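Local atomic coordinates of WAP, Kazal, immunoglobulin, Kunitz and NTR domain-containing protein 2 (Mus musculus, PDB entry 6MAA), a protein that inhibits the growth factors myostatin (GDF8) and GDF11, but probably not activin, and probably also inhibits serine proteases and metalloproteases through its several inhibitor domains. Residues A[27-31]-A[32-36]. Residues are numbered along the deposited sequence; the frame is centred on the assembly and turned at random.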
ATOM      1  N   PHE A  27       9.262   6.193   8.784  1.00  8.99           N
ATOM      2  CA  PHE A  27       9.266   4.823   8.307  1.00  8.98           C
ATOM      3  C   PHE A  27       8.656   4.768   6.915  1.00  9.67           C
ATOM      4  O   PHE A  27       7.828   5.607   6.554  1.00 11.19           O
ATOM      5  CB  PHE A  27       8.481   3.907   9.253  1.00  9.49           C
ATOM      6  CG  PHE A  27       9.122   3.760  10.598  1.00  8.84           C
ATOM      7  CD1 PHE A  27      10.083   2.789  10.819  1.00 10.11           C
ATOM      8  CD2 PHE A  27       8.782   4.607  11.636  1.00 10.32           C
ATOM      9  CE1 PHE A  27      10.691   2.659  12.064  1.00  9.87           C
ATOM     10  CE2 PHE A  27       9.387   4.488  12.873  1.00 10.73           C
ATOM     11  CZ  PHE A  27      10.335   3.511  13.092  1.00  9.78           C
ATOM     12  N   MET A  28       9.085   3.775   6.141  1.00  9.93           N
ATOM     13  CA  MET A  28       8.498   3.488   4.843  1.00 10.88           C
ATOM     14  C   MET A  28       8.315   1.987   4.713  1.00  9.76           C
ATOM     15  O   MET A  28       9.083   1.199   5.266  1.00 11.44           O
ATOM     16  CB  MET A  28       9.400   4.001   3.708  1.00 17.60           C
ATOM     17  CG  MET A  28       8.754   3.991   2.326  1.00 25.37           C
ATOM     18  SD  MET A  28       9.859   4.664   1.069  1.00 36.96           S
ATOM     19  CE  MET A  28      11.082   3.361   0.979  1.00 25.40           C
ATOM     20  N   CYS A  29       7.292   1.595   3.970  1.00 12.13           N
ATOM     21  CA  CYS A  29       7.011   0.194   3.698  1.00 12.54           C
ATOM     22  C   CYS A  29       7.332  -0.081   2.236  1.00 13.36           C
ATOM     23  O   CYS A  29       6.726   0.521   1.343  1.00 15.94           O
ATOM     24  CB  CYS A  29       5.550  -0.110   4.010  1.00 12.33           C
ATOM     25  SG  CYS A  29       5.190  -0.037   5.779  1.00 13.71           S
ATOM     26  N   LEU A  30       8.284  -0.986   1.997  1.00 13.52           N
ATOM     27  CA  LEU A  30       8.746  -1.230   0.631  1.00 15.78           C
ATOM     28  C   LEU A  30       7.694  -1.917  -0.228  1.00 15.89           C
ATOM     29  O   LEU A  30       7.703  -1.753  -1.454  1.00 17.77           O
ATOM     30  CB  LEU A  30      10.034  -2.056   0.636  1.00 17.50           C
ATOM     31  CG  LEU A  30      11.299  -1.398   1.192  1.00 19.82           C
ATOM     32  CD1 LEU A  30      12.467  -2.360   1.121  1.00 21.33           C
ATOM     33  CD2 LEU A  30      11.615  -0.133   0.424  1.00 23.10           C
ATOM     34  N   GLN A  31       6.796  -2.692   0.378  1.00 14.86           N
ATOM     35  CA  GLN A  31       5.826  -3.458  -0.394  1.00 15.08           C
ATOM     36  C   GLN A  31       4.878  -2.536  -1.144  1.00 14.16           C
ATOM     37  O   GLN A  31       4.243  -1.654  -0.559  1.00 14.69           O
ATOM     38  CB  GLN A  31       5.027  -4.373   0.532  1.00 14.83           C
ATOM     39  CG  GLN A  31       3.804  -5.004  -0.115  1.00 15.53           C
ATOM     40  CD  GLN A  31       4.160  -5.958  -1.243  1.00 16.01           C
ATOM     41  OE1 GLN A  31       4.961  -6.874  -1.062  1.00 18.92           O
ATOM     42  NE2 GLN A  31       3.557  -5.751  -2.412  1.00 15.23           N
ATOM     43  N   GLN A  32       4.784  -2.754  -2.451  1.00 13.95           N
ATOM     44  CA  GLN A  32       3.821  -2.048  -3.280  1.00 13.64           C
ATOM     45  C   GLN A  32       2.416  -2.200  -2.706  1.00 13.32           C
ATOM     46  O   GLN A  32       1.988  -3.305  -2.365  1.00 13.28           O
ATOM     47  CB  GLN A  32       3.885  -2.666  -4.672  1.00 14.16           C
ATOM     48  CG  GLN A  32       2.915  -2.121  -5.666  1.00 12.83           C
ATOM     49  CD  GLN A  32       3.125  -2.751  -7.012  1.00 12.94           C
ATOM     50  OE1 GLN A  32       3.986  -3.618  -7.166  1.00 14.86           O
ATOM     51  NE2 GLN A  32       2.342  -2.334  -7.997  1.00 13.22           N
ATOM     52  N   GLY A  33       1.709  -1.073  -2.578  1.00 13.36           N
ATOM     53  CA  GLY A  33       0.353  -1.054  -2.062  1.00 13.84           C
ATOM     54  C   GLY A  33       0.228  -1.023  -0.555  1.00 13.42           C
ATOM     55  O   GLY A  33      -0.899  -1.043  -0.042  1.00 13.59           O
ATOM     56  N   SER A  34       1.334  -0.962   0.172  1.00 13.98           N
ATOM     57  CA  SER A  34       1.312  -1.002   1.624  1.00 14.85           C
ATOM     58  C   SER A  34       1.610   0.381   2.187  1.00 15.35           C
ATOM     59  O   SER A  34       2.126   1.265   1.498  1.00 17.93           O
ATOM     60  CB  SER A  34       2.342  -2.007   2.134  1.00 16.99           C
ATOM     61  OG  SER A  34       3.650  -1.498   1.993  1.00 19.98           O
ATOM     62  N   GLU A  35       1.268   0.563   3.460  1.00 14.33           N
ATOM     63  CA  GLU A  35       1.614   1.792   4.155  1.00 15.02           C
ATOM     64  C   GLU A  35       1.871   1.474   5.619  1.00 12.67           C
ATOM     65  O   GLU A  35       1.444   0.442   6.140  1.00 14.00           O
ATOM     66  CB  GLU A  35       0.526   2.863   4.008  1.00 20.09           C
ATOM     67  CG  GLU A  35      -0.740   2.579   4.798  1.00 24.54           C
ATOM     68  CD  GLU A  35      -1.768   3.692   4.683  1.00 29.43           C
ATOM     69  OE1 GLU A  35      -2.814   3.604   5.363  1.00 33.81           O
ATOM     70  OE2 GLU A  35      -1.535   4.650   3.915  1.00 29.82           O
ATOM     71  N   CYS A  36       2.600   2.373   6.266  1.00 12.25           N
ATOM     72  CA  CYS A  36       2.911   2.223   7.679  1.00 11.89           C
ATOM     73  C   CYS A  36       1.685   2.551   8.522  1.00 11.76           C
ATOM     74  O   CYS A  36       0.918   3.466   8.206  1.00 13.71           O
ATOM     75  CB  CYS A  36       4.075   3.147   8.042  1.00 11.34           C
ATOM     76  SG  CYS A  36       4.609   3.111   9.770  1.00 12.42           S
TER
HETATM   77  O   HOH W   1       4.557   1.379  -0.095  1.00 24.51           O
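Gln31 and Ser34 meet across a type II beta turn, a local surface contact in the follistatin domain. The turn runs from Gln31 to Ser34 and leads into strand 34-39, the first strand of a two-stranded antiparallel hairpin. Gln31 O accepts two hydrogen bonds. Ser34 N donates to Gln31 O at 3.1 Å and closes the turn. Ser34 OG donates a shorter bond to Gln31 O, 2.6 Å long, and lies tilted 16° from the carbonyl plane. The hydroxyl reaches back because OG sits between the backbone N and the carbonyl carbon (chi1 74°). There it also lies close against Cys29, with OG 3.1 Å from Cys29 CB. Gly33 has a positive phi, as expected at the third position of this turn.

The side chain of Gln31 bends at chi2, which folds its amide back over the turn. Gln31 NE2 then donates to Gln32 O at 2.9 Å. The bond uses a lone pair in the carbonyl plane and is fairly straight, with an angle of 164° at the hydrogen. NE2 also bonds to Ile81 O. The extended side chain of Gln32 leads away from segment 27-31 and lies against helix 69-79. Its NE2 bonds to Asp73 OD1, and its OE1 accepts from Leu83 N.

Beyond the turn, a water bridges Cys29 O and Ser34 O. Cys29 SG passes beside the backbone, 3.6 Å from Cys36 N. Phe27 CB approaches Cys36 SG at 4.0 Å. Cys29-Cys45 ties the loop to strand 42-47, and Cys36-Cys24 ties strand 34-39 to the chain before the loop. The two bonds on Gln31 O and the Gln31 amide bond thus hold the turn's shape, the water links its arms, and both glutamine amides join it to neighbouring parts of the domain.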